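Octenoyl-coa reductase/carboxylase (Streptomyces sp., PDB 4A0S) catalyses the NADPH-dependent reductive carboxylation of 2-octenoyl-CoA, supplying an unusual extender unit for cinnabaramide polyketide biosynthesis. Local coordinates at residues His106-Cys117 / Trp164-Ala174; Asp23-Asp34 / Ser49-Pro58. All coordinates share one frame; numbering follows the deposited sequence.

Contact 1 (His106-Cys117 / Trp164-Ala174); sequences HDQPYHVLGSDC and WGFETNFGGLA
Between Val112 and Gly114 the backbone meets that of Gly171-Leu173 through three hydrogen bonds, Gly171 N to Val112 O, Leu173 N to Leu113 O and Gly172 N to Gly114 O, although 164-174 is itself neither helix nor strand. Among the side chains, Asn169 makes several of the bonds between the loop and 106-117. Its ND2 gives one hydrogen to His106 O and the other to Tyr110 O, both at 3.0 Å and both close to the amide plane, while OD1 accepts from Val112 N (2.7 Å) and from Phe170 N. Four bonds thus fix the rotation of a buried amide. The backbone N of Asn169 lies in the ring plane of His106, at its edge, and donates to ND1 at 2.9 Å, consistent with an ND1 that probably carries no proton. Phe170 comes over one face of the same imidazole, the planes inclined at 45°. Both segments fall in the GroES-like domain of the zinc-type alcohol dehydrogenase superfamily, and Phe166 of 164-174 lines the octanoyl-CoA pocket. His111 reaches the loop with its ring edge: with CG trans to the backbone N (chi1 -176°), NE2 donates to Thr168 O at 2.7 Å from above that carbonyl's plane, and ND1 is hydrogen-bonded to Thr89 OG1. Ser115 OG donates to Trp164 O at 2.6 Å, almost in line with the C=O bond. The Trp164 indole lays one face against Gly114 O and Gly172 N, and its CH2 meets Cys117 SG at 3.7 Å. Glycine suits Gly114 and Gly165 because a CB on either would collide with the facing backbone.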
# COMPACT_ATOMS: atom_id res chain seq x y z
N HIS A 106 -7.56 -3.29 -36.93
CA HIS A 106 -6.52 -4.20 -36.48
C HIS A 106 -6.60 -5.58 -37.11
O HIS A 106 -5.59 -6.28 -37.18
CB HIS A 106 -6.54 -4.31 -34.96
CG HIS A 106 -6.13 -3.04 -34.32
ND1 HIS A 106 -4.81 -2.68 -34.21
CD2 HIS A 106 -6.85 -1.98 -33.90
CE1 HIS A 106 -4.73 -1.47 -33.69
NE2 HIS A 106 -5.96 -1.03 -33.49
N ASP A 107 -7.78 -5.93 -37.59
CA ASP A 107 -7.99 -7.25 -38.14
C ASP A 107 -7.67 -7.19 -39.63
O ASP A 107 -8.46 -6.72 -40.45
CB ASP A 107 -9.39 -7.76 -37.81
CG ASP A 107 -9.71 -9.07 -38.49
OD1 ASP A 107 -8.79 -9.80 -38.93
OD2 ASP A 107 -10.92 -9.38 -38.56
N GLN A 108 -6.47 -7.66 -39.93
CA GLN A 108 -5.89 -7.61 -41.26
C GLN A 108 -5.23 -8.95 -41.55
O GLN A 108 -4.86 -9.66 -40.60
CB GLN A 108 -4.84 -6.48 -41.32
CG GLN A 108 -5.40 -5.07 -41.16
CD GLN A 108 -6.48 -4.74 -42.18
OE1 GLN A 108 -6.52 -5.33 -43.27
NE2 GLN A 108 -7.37 -3.81 -41.83
N PRO A 109 -5.09 -9.31 -42.84
CA PRO A 109 -4.39 -10.55 -43.23
C PRO A 109 -2.88 -10.47 -42.98
O PRO A 109 -2.16 -11.45 -43.19
CB PRO A 109 -4.68 -10.67 -44.74
CG PRO A 109 -5.52 -9.51 -45.13
CD PRO A 109 -5.51 -8.52 -44.01
N TYR A 110 -2.42 -9.30 -42.55
CA TYR A 110 -1.04 -9.06 -42.19
C TYR A 110 -1.04 -8.54 -40.77
O TYR A 110 -2.01 -7.93 -40.31
CB TYR A 110 -0.40 -8.03 -43.13
CG TYR A 110 -1.12 -6.70 -43.15
CD1 TYR A 110 -2.22 -6.49 -43.99
CD2 TYR A 110 -0.71 -5.66 -42.32
CE1 TYR A 110 -2.90 -5.25 -43.99
CE2 TYR A 110 -1.37 -4.43 -42.32
CZ TYR A 110 -2.46 -4.24 -43.15
OH TYR A 110 -3.09 -3.02 -43.14
N HIS A 111 0.05 -8.80 -40.06
CA HIS A 111 0.22 -8.22 -38.75
C HIS A 111 1.57 -7.54 -38.66
O HIS A 111 2.60 -8.21 -38.70
CB HIS A 111 0.10 -9.28 -37.67
CG HIS A 111 0.18 -8.71 -36.30
ND1 HIS A 111 0.25 -9.50 -35.17
CD2 HIS A 111 0.19 -7.43 -35.86
CE1 HIS A 111 0.30 -8.73 -34.10
NE2 HIS A 111 0.26 -7.47 -34.50
N VAL A 112 1.53 -6.22 -38.53
CA VAL A 112 2.75 -5.45 -38.36
C VAL A 112 3.17 -5.46 -36.89
O VAL A 112 2.52 -4.89 -36.03
CB VAL A 112 2.60 -4.03 -38.87
CG1 VAL A 112 3.95 -3.28 -38.76
CG2 VAL A 112 2.09 -4.05 -40.34
N LEU A 113 4.30 -6.12 -36.66
CA LEU A 113 4.84 -6.37 -35.32
C LEU A 113 5.65 -5.20 -34.83
O LEU A 113 5.85 -4.24 -35.55
CB LEU A 113 5.74 -7.61 -35.36
CG LEU A 113 5.11 -8.86 -35.98
CD1 LEU A 113 6.07 -9.99 -35.77
CD2 LEU A 113 3.73 -9.20 -35.36
N GLY A 114 6.15 -5.30 -33.59
CA GLY A 114 7.01 -4.27 -33.06
C GLY A 114 6.24 -3.58 -31.96
O GLY A 114 5.18 -3.01 -32.20
N SER A 115 6.79 -3.63 -30.76
CA SER A 115 6.05 -3.22 -29.58
C SER A 115 6.69 -2.06 -28.86
O SER A 115 6.14 -1.55 -27.89
CB SER A 115 5.91 -4.42 -28.67
OG SER A 115 5.20 -5.40 -29.39
N ASP A 116 7.83 -1.61 -29.36
CA ASP A 116 8.29 -0.28 -28.99
C ASP A 116 8.95 0.39 -30.17
O ASP A 116 9.12 -0.23 -31.24
CB ASP A 116 9.12 -0.25 -27.67
CG ASP A 116 10.18 -1.34 -27.58
OD1 ASP A 116 10.64 -1.88 -28.60
OD2 ASP A 116 10.57 -1.65 -26.45
N CYS A 117 9.30 1.65 -30.02
CA CYS A 117 9.96 2.34 -31.08
C CYS A 117 10.29 3.72 -30.61
O CYS A 117 9.79 4.17 -29.58
CB CYS A 117 9.11 2.39 -32.35
SG CYS A 117 7.98 3.74 -32.46
N TRP A 164 0.85 -3.14 -27.96
CA TRP A 164 1.11 -2.63 -29.28
C TRP A 164 1.97 -3.58 -30.12
O TRP A 164 3.00 -4.06 -29.64
CB TRP A 164 1.85 -1.32 -29.11
CG TRP A 164 2.02 -0.62 -30.37
CD1 TRP A 164 1.06 -0.34 -31.28
CD2 TRP A 164 3.23 -0.05 -30.86
NE1 TRP A 164 1.60 0.35 -32.33
CE2 TRP A 164 2.94 0.55 -32.09
CE3 TRP A 164 4.55 -0.01 -30.38
CZ2 TRP A 164 3.90 1.20 -32.86
CZ3 TRP A 164 5.51 0.64 -31.14
CH2 TRP A 164 5.18 1.25 -32.37
N GLY A 165 1.52 -3.86 -31.34
CA GLY A 165 2.25 -4.73 -32.25
C GLY A 165 2.19 -6.21 -31.90
O GLY A 165 2.82 -7.02 -32.57
N PHE A 166 1.44 -6.55 -30.86
CA PHE A 166 1.25 -7.94 -30.48
C PHE A 166 -0.24 -8.31 -30.46
O PHE A 166 -0.66 -9.16 -31.20
CB PHE A 166 1.93 -8.26 -29.13
CG PHE A 166 1.82 -9.69 -28.74
CD1 PHE A 166 2.59 -10.66 -29.39
CD2 PHE A 166 0.93 -10.08 -27.76
CE1 PHE A 166 2.49 -12.01 -29.04
CE2 PHE A 166 0.82 -11.43 -27.40
CZ PHE A 166 1.60 -12.40 -28.05
N GLU A 167 -1.02 -7.64 -29.62
CA GLU A 167 -2.49 -7.73 -29.72
C GLU A 167 -3.05 -6.58 -30.54
O GLU A 167 -4.27 -6.45 -30.67
CB GLU A 167 -3.15 -7.74 -28.34
CG GLU A 167 -2.91 -8.99 -27.53
CD GLU A 167 -1.90 -8.80 -26.43
OE1 GLU A 167 -1.53 -7.64 -26.17
OE2 GLU A 167 -1.50 -9.81 -25.79
N THR A 168 -2.18 -5.72 -31.06
CA THR A 168 -2.63 -4.69 -31.97
C THR A 168 -1.80 -4.77 -33.22
O THR A 168 -0.69 -5.27 -33.22
CB THR A 168 -2.52 -3.24 -31.42
OG1 THR A 168 -1.20 -2.73 -31.62
CG2 THR A 168 -2.93 -3.15 -29.96
N ASN A 169 -2.36 -4.22 -34.28
CA ASN A 169 -1.63 -4.13 -35.51
C ASN A 169 -0.86 -2.82 -35.51
O ASN A 169 -0.90 -2.04 -34.55
CB ASN A 169 -2.59 -4.18 -36.69
CG ASN A 169 -2.04 -5.00 -37.83
OD1 ASN A 169 -0.85 -4.92 -38.15
ND2 ASN A 169 -2.91 -5.80 -38.46
N PHE A 170 -0.15 -2.60 -36.61
CA PHE A 170 0.50 -1.31 -36.88
C PHE A 170 1.58 -1.05 -35.85
O PHE A 170 1.76 0.07 -35.36
CB PHE A 170 -0.53 -0.18 -36.98
CG PHE A 170 -1.80 -0.61 -37.68
CD1 PHE A 170 -1.75 -1.14 -38.97
CD2 PHE A 170 -3.03 -0.50 -37.04
CE1 PHE A 170 -2.92 -1.58 -39.62
CE2 PHE A 170 -4.21 -0.91 -37.67
CZ PHE A 170 -4.15 -1.45 -38.98
N GLY A 171 2.30 -2.12 -35.55
CA GLY A 171 3.43 -2.06 -34.66
C GLY A 171 4.62 -1.28 -35.21
O GLY A 171 4.59 -0.77 -36.34
N GLY A 172 5.66 -1.23 -34.40
CA GLY A 172 6.79 -0.36 -34.67
C GLY A 172 7.91 -0.92 -35.53
O GLY A 172 8.84 -0.19 -35.86
N LEU A 173 7.84 -2.20 -35.88
CA LEU A 173 8.87 -2.75 -36.78
C LEU A 173 8.50 -2.48 -38.23
O LEU A 173 8.20 -3.38 -39.02
CB LEU A 173 9.13 -4.21 -36.49
CG LEU A 173 9.95 -4.42 -35.22
CD1 LEU A 173 9.77 -5.82 -34.72
CD2 LEU A 173 11.41 -4.15 -35.48
N ALA A 174 8.50 -1.20 -38.57
CA ALA A 174 7.99 -0.73 -39.84
C ALA A 174 8.45 0.70 -39.93
O ALA A 174 8.99 1.23 -38.97
CB ALA A 174 6.47 -0.77 -39.83

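Contact 2 (Asp23-Asp34 / Ser49-Pro58); sequences DTYLALHLRAED and SLRLGEVPMP
Antiparallel pairing of strand 24-31 with a partner that turns a corner at Gly53 builds this part of a small sheet: 51-52 and 54-56 both pair with the one long strand. Tyr25 with Val55, Ala27 with Gly53 and His29 with Arg51 are the hydrogen-bonded pairs, and Met57 N extends the series to Asp23 O. On the face bearing Tyr25, Ala27 and His29, Val55 serves two rings: CG2 sits over the Tyr25 ring, 3.7 Å from its centroid, and CG1 over one face of the His29 imidazole. Arg51 CB covers the opposite face of that imidazole, also 3.7 Å from the centroid. With chi1 at 65°, placing CG between the backbone N and carbonyl carbon, His29 turns ND1 back along its own strand to donate to Ala27 O (2.9 Å). Gly53 N reaches this oxygen from the other side of the carbonyl plane. Replacing His29 with an alanine removes the ring between Val55 CG1 and Arg51 CB, which is likely to open a gap there and to cost Ala27 O one of these two donors. At the edges, Thr24 OG1 donates to the anti lone pair of Glu54 OE1 (2.6 Å), and Arg51 NH2 forms a salt bridge with Asp34 OD2 at 3.0 Å, its hydrogen bond weak. A water joins this carboxylate to Arg31 N and Ser49 O. Leu28, on the face it shares with Leu26 and Leu52, meets Leu50 CD2 through CG, and Leu30 CD2 touches the same methyl, each at 3.8 Å. Helix 393-401 packs on Leu28 and Leu50, helix 89-97 on Leu30, while strand 110-112 places Tyr110 against His29 and Val55.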
# COMPACT_ATOMS: atom_id res chain seq x y z
N ASP A 23 0.27 5.75 -49.07
CA ASP A 23 -0.81 4.77 -49.09
C ASP A 23 -0.38 3.47 -48.45
O ASP A 23 -1.21 2.69 -47.96
CB ASP A 23 -1.20 4.47 -50.53
CG ASP A 23 -1.97 5.59 -51.17
OD1 ASP A 23 -2.40 6.50 -50.42
OD2 ASP A 23 -2.16 5.56 -52.41
N THR A 24 0.91 3.20 -48.52
CA THR A 24 1.46 1.96 -47.98
C THR A 24 2.76 2.27 -47.27
O THR A 24 3.33 3.34 -47.42
CB THR A 24 1.77 0.91 -49.09
OG1 THR A 24 2.88 1.34 -49.87
CG2 THR A 24 0.56 0.69 -50.02
N TYR A 25 3.23 1.32 -46.47
CA TYR A 25 4.53 1.48 -45.89
C TYR A 25 5.19 0.14 -45.71
O TYR A 25 4.52 -0.89 -45.66
CB TYR A 25 4.46 2.26 -44.58
CG TYR A 25 3.69 1.59 -43.48
CD1 TYR A 25 2.33 1.80 -43.35
CD2 TYR A 25 4.33 0.76 -42.56
CE1 TYR A 25 1.61 1.22 -42.34
CE2 TYR A 25 3.60 0.15 -41.53
CZ TYR A 25 2.25 0.39 -41.44
OH TYR A 25 1.49 -0.18 -40.44
N LEU A 26 6.52 0.18 -45.61
CA LEU A 26 7.33 -1.02 -45.37
C LEU A 26 7.15 -1.50 -43.93
O LEU A 26 7.27 -0.72 -42.97
CB LEU A 26 8.80 -0.72 -45.67
CG LEU A 26 9.81 -1.87 -45.64
CD1 LEU A 26 9.43 -2.92 -46.67
CD2 LEU A 26 11.21 -1.35 -45.92
N ALA A 27 6.87 -2.78 -43.78
CA ALA A 27 6.63 -3.32 -42.45
C ALA A 27 7.11 -4.74 -42.32
O ALA A 27 6.93 -5.55 -43.22
CB ALA A 27 5.15 -3.26 -42.12
N LEU A 28 7.72 -5.02 -41.17
CA LEU A 28 7.97 -6.37 -40.74
C LEU A 28 6.63 -6.88 -40.27
O LEU A 28 6.02 -6.29 -39.38
CB LEU A 28 8.97 -6.42 -39.59
CG LEU A 28 9.47 -7.82 -39.25
CD1 LEU A 28 10.42 -8.36 -40.35
CD2 LEU A 28 10.13 -7.81 -37.89
N HIS A 29 6.15 -7.95 -40.90
CA HIS A 29 4.83 -8.45 -40.55
C HIS A 29 4.71 -9.94 -40.71
O HIS A 29 5.57 -10.60 -41.31
CB HIS A 29 3.76 -7.76 -41.39
CG HIS A 29 3.86 -8.06 -42.85
ND1 HIS A 29 4.77 -7.43 -43.68
CD2 HIS A 29 3.18 -8.94 -43.63
CE1 HIS A 29 4.64 -7.90 -44.91
NE2 HIS A 29 3.68 -8.81 -44.91
N LEU A 30 3.61 -10.45 -40.16
CA LEU A 30 3.23 -11.82 -40.37
C LEU A 30 2.00 -11.84 -41.25
O LEU A 30 1.31 -10.81 -41.40
CB LEU A 30 2.93 -12.48 -39.03
CG LEU A 30 4.08 -12.41 -38.02
CD1 LEU A 30 3.51 -12.78 -36.68
CD2 LEU A 30 5.23 -13.33 -38.41
N ARG A 31 1.73 -13.01 -41.81
CA ARG A 31 0.62 -13.22 -42.70
C ARG A 31 -0.32 -14.22 -42.04
O ARG A 31 0.13 -15.25 -41.54
CB ARG A 31 1.12 -13.76 -44.04
CG ARG A 31 2.01 -12.78 -44.82
CD ARG A 31 1.21 -11.63 -45.43
NE ARG A 31 0.25 -12.11 -46.43
CZ ARG A 31 -0.95 -11.56 -46.66
NH1 ARG A 31 -1.34 -10.50 -45.96
NH2 ARG A 31 -1.75 -12.07 -47.59
N ALA A 32 -1.61 -13.90 -42.01
CA ALA A 32 -2.61 -14.76 -41.37
C ALA A 32 -2.58 -16.18 -41.92
O ALA A 32 -2.78 -17.14 -41.17
CB ALA A 32 -4.00 -14.16 -41.53
N GLU A 33 -2.32 -16.29 -43.22
CA GLU A 33 -2.26 -17.58 -43.91
C GLU A 33 -1.17 -18.49 -43.34
O GLU A 33 -1.26 -19.71 -43.49
CB GLU A 33 -2.04 -17.38 -45.41
CG GLU A 33 -0.91 -16.39 -45.76
CD GLU A 33 -0.76 -16.16 -47.26
OE1 GLU A 33 -0.75 -17.16 -48.02
OE2 GLU A 33 -0.62 -14.99 -47.67
N ASP A 34 -0.18 -17.90 -42.67
CA ASP A 34 0.97 -18.67 -42.15
C ASP A 34 0.82 -19.16 -40.71
O ASP A 34 1.73 -19.80 -40.17
CB ASP A 34 2.26 -17.85 -42.25
CG ASP A 34 2.61 -17.47 -43.68
OD1 ASP A 34 2.16 -18.17 -44.62
OD2 ASP A 34 3.34 -16.46 -43.86
N SER A 49 8.54 -17.08 -41.01
CA SER A 49 7.24 -16.44 -40.93
C SER A 49 7.31 -14.96 -41.20
O SER A 49 6.43 -14.40 -41.86
CB SER A 49 6.64 -16.68 -39.56
OG SER A 49 7.53 -16.16 -38.59
N LEU A 50 8.34 -14.30 -40.67
CA LEU A 50 8.51 -12.86 -40.85
C LEU A 50 8.57 -12.47 -42.31
O LEU A 50 9.27 -13.09 -43.10
CB LEU A 50 9.74 -12.37 -40.10
CG LEU A 50 9.51 -12.31 -38.59
CD1 LEU A 50 10.80 -11.99 -37.84
CD2 LEU A 50 8.41 -11.29 -38.22
N ARG A 51 7.79 -11.45 -42.67
CA ARG A 51 7.76 -10.91 -44.03
C ARG A 51 8.15 -9.45 -43.94
O ARG A 51 7.84 -8.79 -42.95
CB ARG A 51 6.37 -11.01 -44.66
CG ARG A 51 5.65 -12.35 -44.47
CD ARG A 51 6.06 -13.41 -45.49
NE ARG A 51 5.83 -14.76 -44.96
CZ ARG A 51 6.30 -15.89 -45.50
NH1 ARG A 51 7.02 -15.85 -46.62
NH2 ARG A 51 6.04 -17.06 -44.93
N LEU A 52 8.85 -8.96 -44.96
CA LEU A 52 9.08 -7.53 -45.06
C LEU A 52 8.56 -7.06 -46.39
O LEU A 52 9.04 -7.48 -47.44
CB LEU A 52 10.56 -7.19 -44.91
CG LEU A 52 10.88 -5.70 -44.78
CD1 LEU A 52 10.34 -5.14 -43.47
CD2 LEU A 52 12.39 -5.52 -44.86
N GLY A 53 7.56 -6.18 -46.33
CA GLY A 53 6.96 -5.63 -47.53
C GLY A 53 5.96 -4.55 -47.18
O GLY A 53 5.68 -4.29 -45.99
N GLU A 54 5.44 -3.93 -48.24
CA GLU A 54 4.48 -2.86 -48.12
C GLU A 54 3.16 -3.38 -47.56
O GLU A 54 2.66 -4.42 -47.96
CB GLU A 54 4.24 -2.18 -49.47
CG GLU A 54 5.46 -1.48 -50.08
CD GLU A 54 5.97 -0.32 -49.23
OE1 GLU A 54 5.20 0.63 -49.00
OE2 GLU A 54 7.15 -0.35 -48.81
N VAL A 55 2.61 -2.64 -46.61
CA VAL A 55 1.31 -2.94 -46.09
C VAL A 55 0.48 -1.66 -46.19
O VAL A 55 1.04 -0.57 -46.20
CB VAL A 55 1.35 -3.44 -44.61
CG1 VAL A 55 2.10 -4.76 -44.49
CG2 VAL A 55 1.97 -2.39 -43.72
N PRO A 56 -0.85 -1.79 -46.27
CA PRO A 56 -1.68 -0.60 -46.39
C PRO A 56 -1.53 0.30 -45.17
O PRO A 56 -1.53 -0.19 -44.04
CB PRO A 56 -3.09 -1.17 -46.43
CG PRO A 56 -2.90 -2.52 -47.06
CD PRO A 56 -1.64 -3.03 -46.44
N MET A 57 -1.38 1.60 -45.41
CA MET A 57 -1.48 2.59 -44.34
C MET A 57 -2.92 2.64 -43.82
O MET A 57 -3.82 2.94 -44.59
CB MET A 57 -1.11 3.96 -44.89
CG MET A 57 -1.24 5.08 -43.88
SD MET A 57 -0.08 4.89 -42.50
CE MET A 57 1.47 5.32 -43.26
N PRO A 58 -3.13 2.37 -42.51
CA PRO A 58 -4.51 2.46 -42.02
C PRO A 58 -4.93 3.90 -41.80
O PRO A 58 -4.09 4.80 -41.77
CB PRO A 58 -4.44 1.74 -40.67
CG PRO A 58 -3.06 2.02 -40.19
CD PRO A 58 -2.20 1.98 -41.43
O HOH W 1 -0.47 -1.15 -42.08
O HOH W 2 3.69 -14.87 -41.83

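Contacts 1 and 2 follow one another along the chain, yet their centres lie only about 9 Å apart, because strands 24-31 and 110-112 are neighbours in one antiparallel sheet. Two probable hydrogen bonds join them: His111 N to Leu30 O and Leu173 O to Leu28 N, each 2.7 Å. Strand 24-31 therefore takes 49-58 along one edge and the elements of contact 1 along the other. Their relation to the ligands differs. The Phe166 side chain of contact 1 is about 4 Å from octanoyl-CoA and about 8 Å from NADP; in contact 2, the Asp34 side chain is about 11 Å from octanoyl-CoA and the Leu30 side chain about 14 Å from NADP.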